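Local coordinates for uncharacterized protein AsbF (Bacillus anthracis, PDB 3DX5), which catalyses the manganese-dependent dehydration of 3-dehydroshikimate to 3,4-dihydroxybenzoate, the catechol building block of the siderophore petrobactin, at residues R118-C129 and E157-L167; N222-F230 and S251-A259. One frame throughout, in Å; residues are numbered along the deposited sequence. Where two conformers were deposited one is given.

Contact 1 of 2, residues R118-C129 and E157-L167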
loop_
_atom_site.group_PDB
_atom_site.type_symbol
_atom_site.label_atom_id
_atom_site.label_comp_id
_atom_site.label_asym_id
_atom_site.label_seq_id
_atom_site.Cartn_x
_atom_site.Cartn_y
_atom_site.Cartn_z
ATOM N N ARG A 118 26.194 -7.386 12.443
ATOM C CA ARG A 118 26.589 -6.742 11.194
ATOM C C ARG A 118 27.372 -7.733 10.327
ATOM O O ARG A 118 27.128 -7.792 9.133
ATOM C CB ARG A 118 27.406 -5.474 11.436
ATOM C CG ARG A 118 27.823 -4.792 10.125
ATOM C CD ARG A 118 28.357 -3.400 10.337
ATOM N NE ARG A 118 28.771 -2.798 9.059
ATOM C CZ ARG A 118 28.449 -1.573 8.664
ATOM N NH1 ARG A 118 27.717 -0.785 9.465
ATOM N NH2 ARG A 118 28.896 -1.112 7.477
ATOM N N GLN A 119 28.210 -8.564 10.966
ATOM C CA GLN A 119 28.913 -9.674 10.292
ATOM C C GLN A 119 27.955 -10.670 9.622
ATOM O O GLN A 119 28.114 -10.963 8.431
ATOM C CB GLN A 119 29.877 -10.432 11.239
ATOM C CG GLN A 119 31.075 -9.640 11.763
ATOM C CD GLN A 119 31.764 -10.318 12.972
ATOM O OE1 GLN A 119 32.330 -9.640 13.831
ATOM N NE2 GLN A 119 31.693 -11.654 13.046
ATOM N N GLU A 120 26.972 -11.193 10.358
ATOM C CA GLU A 120 26.004 -12.108 9.742
ATOM C C GLU A 120 25.266 -11.480 8.521
ATOM O O GLU A 120 25.001 -12.165 7.534
ATOM C CB GLU A 120 25.037 -12.672 10.797
ATOM C CG GLU A 120 24.052 -13.695 10.266
ATOM C CD GLU A 120 24.708 -14.839 9.517
ATOM O OE1 GLU A 120 25.933 -15.076 9.686
ATOM O OE2 GLU A 120 23.983 -15.513 8.759
ATOM N N TYR A 121 24.956 -10.187 8.578
ATOM C CA TYR A 121 24.255 -9.546 7.465
ATOM C C TYR A 121 25.202 -9.358 6.270
ATOM O O TYR A 121 24.785 -9.544 5.127
ATOM C CB TYR A 121 23.636 -8.202 7.872
ATOM C CG TYR A 121 22.380 -8.243 8.747
ATOM C CD1 TYR A 121 22.313 -9.015 9.931
ATOM C CD2 TYR A 121 21.276 -7.467 8.414
ATOM C CE1 TYR A 121 21.149 -9.016 10.730
ATOM C CE2 TYR A 121 20.131 -7.457 9.202
ATOM C CZ TYR A 121 20.085 -8.223 10.352
ATOM O OH TYR A 121 18.949 -8.169 11.092
ATOM N N VAL A 122 26.468 -9.005 6.524
ATOM C CA VAL A 122 27.458 -8.931 5.432
ATOM C C VAL A 122 27.546 -10.270 4.680
ATOM O O VAL A 122 27.506 -10.311 3.439
ATOM C CB VAL A 122 28.868 -8.521 5.987
ATOM C CG1 VAL A 122 30.016 -8.838 4.982
ATOM C CG2 VAL A 122 28.885 -7.057 6.364
ATOM N N ASN A 123 27.656 -11.368 5.429
ATOM C CA ASN A 123 27.690 -12.696 4.821
ATOM C C ASN A 123 26.450 -13.014 3.967
ATOM O O ASN A 123 26.580 -13.620 2.906
ATOM C CB ASN A 123 27.925 -13.785 5.876
ATOM C CG ASN A 123 29.304 -13.658 6.545
ATOM O OD1 ASN A 123 30.227 -12.977 6.028
ATOM N ND2 ASN A 123 29.443 -14.289 7.714
ATOM N N ARG A 124 25.275 -12.609 4.431
ATOM C CA ARG A 124 24.032 -12.835 3.681
ATOM C C ARG A 124 23.891 -11.987 2.432
ATOM O O ARG A 124 23.468 -12.501 1.383
ATOM C CB ARG A 124 22.816 -12.667 4.580
ATOM C CG ARG A 124 22.682 -13.893 5.479
ATOM C CD ARG A 124 21.655 -13.697 6.537
ATOM N NE ARG A 124 21.418 -14.972 7.229
ATOM C CZ ARG A 124 20.262 -15.321 7.783
ATOM N NH1 ARG A 124 19.235 -14.480 7.778
ATOM N NH2 ARG A 124 20.143 -16.511 8.353
ATOM N N ILE A 125 24.264 -10.712 2.518
ATOM C CA ILE A 125 24.303 -9.865 1.318
ATOM C C ILE A 125 25.257 -10.485 0.282
ATOM O O ILE A 125 24.967 -10.492 -0.918
ATOM C CB ILE A 125 24.720 -8.429 1.655
ATOM C CG1 ILE A 125 23.658 -7.758 2.542
ATOM C CG2 ILE A 125 24.918 -7.560 0.376
ATOM C CD1 ILE A 125 24.236 -6.539 3.295
ATOM N N ARG A 126 26.392 -11.016 0.752
ATOM C CA ARG A 126 27.377 -11.620 -0.149
ATOM C C ARG A 126 26.752 -12.805 -0.885
ATOM O O ARG A 126 26.919 -12.943 -2.116
ATOM C CB ARG A 126 28.658 -12.084 0.582
ATOM C CG ARG A 126 29.770 -12.491 -0.401
ATOM C CD ARG A 126 31.034 -13.005 0.320
ATOM N NE ARG A 126 31.647 -11.897 1.050
ATOM C CZ ARG A 126 31.730 -11.809 2.369
ATOM N NH1 ARG A 126 31.251 -12.776 3.152
ATOM N NH2 ARG A 126 32.287 -10.735 2.898
HETATM N N MSE A 127 26.029 -13.632 -0.136
HETATM C CA MSE A 127 25.317 -14.806 -0.693
HETATM C C MSE A 127 24.292 -14.411 -1.739
HETATM O O MSE A 127 24.194 -15.050 -2.771
HETATM C CB MSE A 127 24.622 -15.617 0.409
HETATM C CG MSE A 127 25.622 -16.321 1.312
HETATM SE SE MSE A 127 24.767 -17.233 2.826
HETATM C CE MSE A 127 23.738 -18.487 1.738
ATOM N N ILE A 128 23.522 -13.364 -1.457
ATOM C CA ILE A 128 22.539 -12.865 -2.418
ATOM C C ILE A 128 23.218 -12.317 -3.676
ATOM O O ILE A 128 22.736 -12.553 -4.774
ATOM C CB ILE A 128 21.610 -11.856 -1.752
ATOM C CG1 ILE A 128 20.560 -12.642 -0.940
ATOM C CG2 ILE A 128 20.926 -10.954 -2.783
ATOM C CD1 ILE A 128 19.949 -11.811 0.150
ATOM N N CYS A 129 24.337 -11.614 -3.507
ATOM C CA CYS A 129 25.136 -11.166 -4.639
ATOM C C CYS A 129 25.608 -12.335 -5.504
ATOM O O CYS A 129 25.550 -12.254 -6.745
ATOM C CB CYS A 129 26.344 -10.355 -4.159
ATOM S SG CYS A 129 25.853 -8.728 -3.601
ATOM N N GLU A 157 31.838 1.497 4.268
ATOM C CA GLU A 157 32.327 0.369 5.026
ATOM C C GLU A 157 31.646 -0.961 4.597
ATOM O O GLU A 157 32.311 -1.953 4.364
ATOM C CB GLU A 157 32.062 0.661 6.490
ATOM C CG GLU A 157 32.546 -0.377 7.391
ATOM C CD GLU A 157 33.944 -0.057 7.845
ATOM O OE1 GLU A 157 34.094 0.361 9.028
ATOM O OE2 GLU A 157 34.882 -0.187 7.009
ATOM N N LEU A 158 30.314 -0.957 4.508
ATOM C CA LEU A 158 29.547 -2.137 4.077
ATOM C C LEU A 158 30.028 -2.679 2.723
ATOM O O LEU A 158 30.175 -3.890 2.542
ATOM C CB LEU A 158 28.060 -1.792 3.977
ATOM C CG LEU A 158 27.139 -3.017 3.908
ATOM C CD1 LEU A 158 27.265 -3.908 5.170
ATOM C CD2 LEU A 158 25.709 -2.536 3.771
ATOM N N LEU A 159 30.246 -1.767 1.774
ATOM C CA LEU A 159 30.681 -2.136 0.419
ATOM C C LEU A 159 32.051 -2.817 0.461
ATOM O O LEU A 159 32.300 -3.818 -0.243
ATOM C CB LEU A 159 30.729 -0.903 -0.485
ATOM C CG LEU A 159 29.359 -0.303 -0.835
ATOM C CD1 LEU A 159 29.555 1.115 -1.388
ATOM C CD2 LEU A 159 28.555 -1.198 -1.849
ATOM N N GLY A 160 32.921 -2.292 1.316
ATOM C CA GLY A 160 34.239 -2.900 1.518
ATOM C C GLY A 160 34.131 -4.211 2.280
ATOM O O GLY A 160 34.907 -5.113 2.034
ATOM N N GLU A 161 33.156 -4.354 3.181
ATOM C CA GLU A 161 33.049 -5.606 3.955
ATOM C C GLU A 161 32.500 -6.760 3.100
ATOM O O GLU A 161 32.947 -7.921 3.219
ATOM C CB GLU A 161 32.181 -5.398 5.206
ATOM C CG GLU A 161 32.791 -4.458 6.278
ATOM C CD GLU A 161 31.756 -3.903 7.300
ATOM O OE1 GLU A 161 30.578 -3.647 6.972
ATOM O OE2 GLU A 161 32.135 -3.699 8.472
ATOM N N VAL A 162 31.505 -6.473 2.262
ATOM C CA VAL A 162 30.940 -7.510 1.387
ATOM C C VAL A 162 31.955 -7.868 0.283
ATOM O O VAL A 162 32.204 -9.064 0.003
ATOM C CB VAL A 162 29.587 -7.081 0.756
ATOM C CG1 VAL A 162 29.129 -8.092 -0.310
ATOM C CG2 VAL A 162 28.483 -6.916 1.837
ATOM N N ASP A 163 32.523 -6.831 -0.340
ATOM C CA ASP A 163 33.592 -6.980 -1.309
ATOM C C ASP A 163 33.181 -7.957 -2.420
ATOM O O ASP A 163 33.861 -8.946 -2.674
ATOM C CB ASP A 163 34.880 -7.429 -0.581
ATOM C CG ASP A 163 36.115 -7.289 -1.442
ATOM O OD1 ASP A 163 36.059 -6.594 -2.482
ATOM O OD2 ASP A 163 37.148 -7.888 -1.092
ATOM N N HIS A 164 32.050 -7.696 -3.065
ATOM C CA HIS A 164 31.592 -8.541 -4.166
ATOM C C HIS A 164 31.305 -7.629 -5.372
ATOM O O HIS A 164 30.729 -6.577 -5.175
ATOM C CB HIS A 164 30.308 -9.298 -3.778
ATOM C CG HIS A 164 29.937 -10.370 -4.756
ATOM N ND1 HIS A 164 29.344 -10.096 -5.970
ATOM C CD2 HIS A 164 30.101 -11.720 -4.709
ATOM C CE1 HIS A 164 29.141 -11.228 -6.627
ATOM N NE2 HIS A 164 29.591 -12.231 -5.883
ATOM N N PRO A 165 31.699 -8.045 -6.610
ATOM C CA PRO A 165 31.514 -7.218 -7.808
ATOM C C PRO A 165 30.062 -6.935 -8.202
ATOM O O PRO A 165 29.822 -6.003 -8.965
ATOM C CB PRO A 165 32.249 -7.998 -8.913
ATOM C CG PRO A 165 32.398 -9.380 -8.396
ATOM C CD PRO A 165 32.552 -9.226 -6.899
ATOM N N ASN A 166 29.090 -7.682 -7.674
ATOM C CA ASN A 166 27.698 -7.410 -8.081
ATOM C C ASN A 166 26.902 -6.582 -7.080
ATOM O O ASN A 166 25.700 -6.378 -7.258
ATOM C CB ASN A 166 26.943 -8.694 -8.426
ATOM C CG ASN A 166 27.529 -9.394 -9.614
ATOM O OD1 ASN A 166 28.648 -9.912 -9.538
ATOM N ND2 ASN A 166 26.809 -9.394 -10.730
ATOM N N LEU A 167 27.553 -6.138 -6.002
ATOM C CA LEU A 167 26.872 -5.274 -5.021
ATOM C C LEU A 167 27.047 -3.839 -5.481
ATOM O O LEU A 167 28.188 -3.358 -5.676
ATOM C CB LEU A 167 27.492 -5.424 -3.635
ATOM C CG LEU A 167 26.735 -4.604 -2.590
ATOM C CD1 LEU A 167 25.300 -5.173 -2.497
ATOM C CD2 LEU A 167 27.488 -4.730 -1.266
HETATM O O HOH W 1 33.027 -11.432 -1.741
#

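Contact 2 of 2, residues N222-F230 and S251-A259. With MN (manganese (II) ion), chain B; DHB (3,4-dihydroxybenzoic acid), chain D.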
loop_
_atom_site.group_PDB
_atom_site.type_symbol
_atom_site.label_atom_id
_atom_site.label_comp_id
_atom_site.label_asym_id
_atom_site.label_seq_id
_atom_site.Cartn_x
_atom_site.Cartn_y
_atom_site.Cartn_z
ATOM N N ASN A 222 0.456 10.691 6.087
ATOM C CA ASN A 222 0.762 12.113 5.960
ATOM C C ASN A 222 1.674 12.411 4.750
ATOM O O ASN A 222 2.696 11.730 4.551
ATOM C CB ASN A 222 1.468 12.539 7.254
ATOM C CG ASN A 222 1.557 14.049 7.408
ATOM O OD1 ASN A 222 0.979 14.808 6.613
ATOM N ND2 ASN A 222 2.278 14.497 8.454
ATOM N N ARG A 223 1.311 13.396 3.929
ATOM C CA ARG A 223 2.155 13.800 2.780
ATOM C C ARG A 223 2.712 15.223 2.948
ATOM O O ARG A 223 3.419 15.712 2.070
ATOM C CB ARG A 223 1.399 13.676 1.438
ATOM C CG ARG A 223 0.696 12.288 1.219
ATOM C CD ARG A 223 1.677 11.105 1.239
ATOM N NE ARG A 223 0.978 9.830 1.115
ATOM C CZ ARG A 223 1.164 8.783 1.911
ATOM N NH1 ARG A 223 2.042 8.819 2.896
ATOM N NH2 ARG A 223 0.464 7.698 1.710
ATOM N N THR A 224 2.412 15.868 4.068
ATOM C CA THR A 224 2.887 17.240 4.336
ATOM C C THR A 224 4.387 17.351 4.162
ATOM O O THR A 224 5.135 16.484 4.628
ATOM C CB THR A 224 2.521 17.683 5.765
ATOM O OG1 THR A 224 1.112 17.684 5.867
ATOM C CG2 THR A 224 3.016 19.116 6.116
ATOM N N GLY A 225 4.825 18.389 3.458
ATOM C CA GLY A 225 6.271 18.627 3.281
ATOM C C GLY A 225 6.849 17.980 2.033
ATOM O O GLY A 225 7.929 18.348 1.614
HETATM N N MSE A 226 6.153 17.008 1.433
HETATM C CA MSE A 226 6.630 16.423 0.167
HETATM C C MSE A 226 6.457 17.441 -0.974
HETATM O O MSE A 226 5.361 17.914 -1.194
HETATM C CB MSE A 226 5.873 15.121 -0.166
HETATM C CG MSE A 226 6.032 13.981 0.873
HETATM SE SE MSE A 226 5.183 12.399 0.179
HETATM C CE MSE A 226 5.271 11.250 1.785
ATOM N N VAL A 227 7.528 17.766 -1.695
ATOM C CA VAL A 227 7.471 18.854 -2.681
ATOM C C VAL A 227 8.253 18.526 -3.950
ATOM O O VAL A 227 9.159 17.700 -3.913
ATOM C CB VAL A 227 8.012 20.222 -2.116
ATOM C CG1 VAL A 227 7.076 20.791 -1.038
ATOM C CG2 VAL A 227 9.478 20.092 -1.616
ATOM N N PRO A 228 7.921 19.191 -5.081
ATOM C CA PRO A 228 8.729 18.962 -6.304
ATOM C C PRO A 228 10.218 19.238 -6.064
ATOM O O PRO A 228 10.581 19.986 -5.121
ATOM C CB PRO A 228 8.144 19.978 -7.307
ATOM C CG PRO A 228 6.655 20.054 -6.911
ATOM C CD PRO A 228 6.708 19.995 -5.360
ATOM N N LEU A 229 11.068 18.674 -6.922
ATOM C CA LEU A 229 12.522 18.748 -6.739
ATOM C C LEU A 229 13.095 20.145 -6.530
ATOM O O LEU A 229 14.004 20.321 -5.701
ATOM C CB LEU A 229 13.257 18.096 -7.922
ATOM C CG LEU A 229 12.978 16.600 -8.152
ATOM C CD1 LEU A 229 13.918 16.118 -9.260
ATOM C CD2 LEU A 229 13.194 15.793 -6.858
ATOM N N PHE A 230 12.619 21.118 -7.310
ATOM C CA PHE A 230 13.201 22.467 -7.233
ATOM C C PHE A 230 12.523 23.354 -6.184
ATOM O O PHE A 230 12.865 24.505 -6.053
ATOM C CB PHE A 230 13.328 23.119 -8.630
ATOM C CG PHE A 230 14.193 22.312 -9.557
ATOM C CD1 PHE A 230 15.575 22.218 -9.327
ATOM C CD2 PHE A 230 13.619 21.543 -10.573
ATOM C CE1 PHE A 230 16.390 21.426 -10.128
ATOM C CE2 PHE A 230 14.418 20.729 -11.398
ATOM C CZ PHE A 230 15.824 20.677 -11.183
ATOM N N SER A 251 15.208 8.013 -10.876
ATOM C CA SER A 251 13.757 7.935 -10.729
ATOM C C SER A 251 13.203 9.144 -9.969
ATOM O O SER A 251 13.786 9.540 -8.955
ATOM C CB SER A 251 13.391 6.679 -9.932
ATOM O OG SER A 251 13.315 5.569 -10.800
ATOM N N LEU A 252 12.057 9.672 -10.412
ATOM C CA LEU A 252 11.349 10.702 -9.687
ATOM C C LEU A 252 10.471 9.984 -8.663
ATOM O O LEU A 252 9.333 9.596 -8.973
ATOM C CB LEU A 252 10.502 11.602 -10.636
ATOM C CG LEU A 252 11.301 12.249 -11.778
ATOM C CD1 LEU A 252 10.419 13.200 -12.589
ATOM C CD2 LEU A 252 12.581 12.982 -11.237
ATOM N N GLU A 253 11.017 9.770 -7.468
ATOM C CA GLU A 253 10.359 8.945 -6.470
ATOM C C GLU A 253 9.317 9.745 -5.715
ATOM O O GLU A 253 9.553 10.161 -4.560
ATOM C CB GLU A 253 11.389 8.411 -5.477
ATOM C CG GLU A 253 10.873 7.224 -4.651
ATOM C CD GLU A 253 11.920 6.713 -3.665
ATOM O OE1 GLU A 253 12.734 7.540 -3.196
ATOM O OE2 GLU A 253 11.930 5.487 -3.373
ATOM N N TRP A 254 8.153 9.924 -6.324
ATOM C CA TRP A 254 7.085 10.698 -5.699
ATOM C C TRP A 254 6.157 9.821 -4.878
ATOM O O TRP A 254 5.578 8.854 -5.394
ATOM C CB TRP A 254 6.271 11.431 -6.789
ATOM C CG TRP A 254 5.172 12.306 -6.251
ATOM C CD1 TRP A 254 3.834 12.136 -6.430
ATOM C CD2 TRP A 254 5.332 13.507 -5.482
ATOM N NE1 TRP A 254 3.142 13.150 -5.821
ATOM C CE2 TRP A 254 4.033 14.018 -5.238
ATOM C CE3 TRP A 254 6.446 14.204 -4.989
ATOM C CZ2 TRP A 254 3.804 15.188 -4.489
ATOM C CZ3 TRP A 254 6.227 15.395 -4.247
ATOM C CH2 TRP A 254 4.903 15.877 -4.018
ATOM N N PHE A 255 5.996 10.153 -3.602
ATOM C CA PHE A 255 5.126 9.392 -2.719
ATOM C C PHE A 255 3.847 10.187 -2.364
ATOM O O PHE A 255 3.031 9.712 -1.596
ATOM C CB PHE A 255 5.880 9.057 -1.434
ATOM C CG PHE A 255 6.955 8.025 -1.611
ATOM C CD1 PHE A 255 6.689 6.843 -2.311
ATOM C CD2 PHE A 255 8.211 8.209 -1.046
ATOM C CE1 PHE A 255 7.624 5.860 -2.436
ATOM C CE2 PHE A 255 9.189 7.218 -1.167
ATOM C CZ PHE A 255 8.901 6.044 -1.883
ATOM N N GLY A 256 3.687 11.391 -2.932
ATOM C CA GLY A 256 2.560 12.274 -2.568
ATOM C C GLY A 256 1.307 12.046 -3.402
ATOM O O GLY A 256 1.196 11.060 -4.165
ATOM N N HIS A 257 0.358 12.963 -3.254
ATOM C CA HIS A 257 -0.936 12.885 -3.960
ATOM C C HIS A 257 -0.782 13.336 -5.399
ATOM O O HIS A 257 0.234 13.957 -5.724
ATOM C CB HIS A 257 -1.972 13.756 -3.206
ATOM C CG HIS A 257 -2.323 13.189 -1.866
ATOM N ND1 HIS A 257 -2.403 13.950 -0.722
ATOM C CD2 HIS A 257 -2.524 11.905 -1.474
ATOM C CE1 HIS A 257 -2.698 13.172 0.306
ATOM N NE2 HIS A 257 -2.766 11.928 -0.122
ATOM N N ASN A 258 -1.755 13.016 -6.263
ATOM C CA ASN A 258 -1.798 13.572 -7.633
ATOM C C ASN A 258 -0.524 13.227 -8.434
ATOM O O ASN A 258 0.068 14.107 -9.073
ATOM C CB ASN A 258 -1.970 15.120 -7.599
ATOM C CG ASN A 258 -2.978 15.590 -6.557
ATOM O OD1 ASN A 258 -2.703 16.507 -5.774
ATOM N ND2 ASN A 258 -4.146 14.952 -6.531
ATOM N N ALA A 259 -0.090 11.972 -8.384
ATOM C CA ALA A 259 1.190 11.591 -8.984
ATOM C C ALA A 259 1.333 12.035 -10.448
ATOM O O ALA A 259 2.364 12.559 -10.834
ATOM C CB ALA A 259 1.435 10.104 -8.864
HETATM MN MN MN B . 14.033 5.792 -2.308
HETATM C C1 DHB D . 10.597 3.238 -0.007
HETATM C C2 DHB D . 11.621 4.002 -0.559
HETATM C C3 DHB D . 11.977 5.228 0.013
HETATM O O3 DHB D . 12.976 6.033 -0.468
HETATM C C4 DHB D . 11.268 5.668 1.217
HETATM O O4 DHB D . 11.645 6.853 1.745
HETATM C C5 DHB D . 10.265 4.881 1.777
HETATM C C6 DHB D . 9.937 3.666 1.147
HETATM C C DHB D . 10.223 1.921 -0.669
HETATM O O1 DHB D . 9.358 1.159 -0.225
HETATM O O2 DHB D . 10.831 1.563 -1.797
HETATM O O HOH W 2 -0.229 9.776 -1.257
#

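Contact 1 of 2, residues R118-C129 and E157-L167
V122 of helix 115-134 wedges into the surface of helix 152-162, its two methyls both resting against E161 CB. CG1 lies on the backbone side, 3.5 Å from E161 O, while CG2 meets L158 CD1 at 3.7 Å. In return V162 drops CG2 between V122 and I125, 3.9 Å from I125 CG2. The axes of segments 118-129 and 157-162, on neighbouring outer helices of the TIM barrel, approach to 9.6 Å and cross at -66°. Farther along, L167 CD1 lies in the hollow between I125 CG2 and C129 SG, 3.8 Å from I125 CG2, where the chain enters the next barrel strand. H164 lies flat against C129 beyond the helix end: C129 CB makes a CH-pi contact over one face of its imidazole, P165 CD lies over the other, and E130 holds its NE2. Arginines close both flanks. R118, extended from CG to NE, turns the side of its guanidinium to E161, and NE (2.9 Å) and NH2 both grip E161 OE1; S154 takes its NH1. R126, bent at chi3 (-67°), curls back across the helix end, where its NE donates to V162 O (3.1 Å) in the carbonyl plane and N123 OD1 receives its NH1. An apolar seam is thus sealed by a salt bridge at one side and, at the other, by an arginine whose positive charge probably complements the carbonyl-rich C-terminal end of helix 152-162.

Contact 2 of 2, residues N222-F230 and S251-A259
The W254 indole presents its outer edge to M226 and V227: CH2 lies 3.5 Å from M226 O and CZ3 3.7 Å from V227 N, while G256 N sits over one face near the rim. This is the C-terminal mouth of the TIM barrel, where strand 249-252 runs out into the active-site loop. The indole NE1 donates to H257 O (3.0 Å) in the ring plane, which helps to hold the ring's rotation. M226, a selenomethionine, reaches across to this loop, SE touching F255 CB and standing 5.4 Å from the centroid of the six-membered W254 ring, above the face that carries G256 N, a distant Met-aromatic contact. R223 CG, anti to the carbonyl carbon (chi1 -50°), lies over one face of the H257 imidazole, a CH-pi contact; the bend at chi2 leads CD and NE toward F255 O. The guanidinium turns to N215; a water at its edge links NE to F255 O. L229 CD1 touches L252 CD2 where strand 249-252 ends. F255 lies against the bound 3,4-dihydroxybenzoate, its CE2 3.5 Å from DHB C4. E142, D172 and H198 complete the manganese site, where E253 is bidentate, OE1 and OE2 each 2.4 Å from the metal, with DHB O3 at 2.1 Å.

How the contacts relate
From the N terminus the chain lays down four barrel strands before helix 115-134. Contact 1 then closes a loop of 27 residues, through the end of helix 115-134, strand 138-142 and the first turn of helix 152-162, pairing two successive outer helices just before strand 167-172. The chain adds that strand and strand 194-202 before contact 2 closes a second, shorter loop of 20 residues, which takes in helix 236-243. The loops follow in series, neither enclosing nor crossing the other. Their centres lie about 32 Å apart, on opposite sides of the chain's centre: contact 1 joins outer helices, contact 2 packs the segment around strand 226-227 against the loop that leaves strand 249-252 and carries a metal ligand.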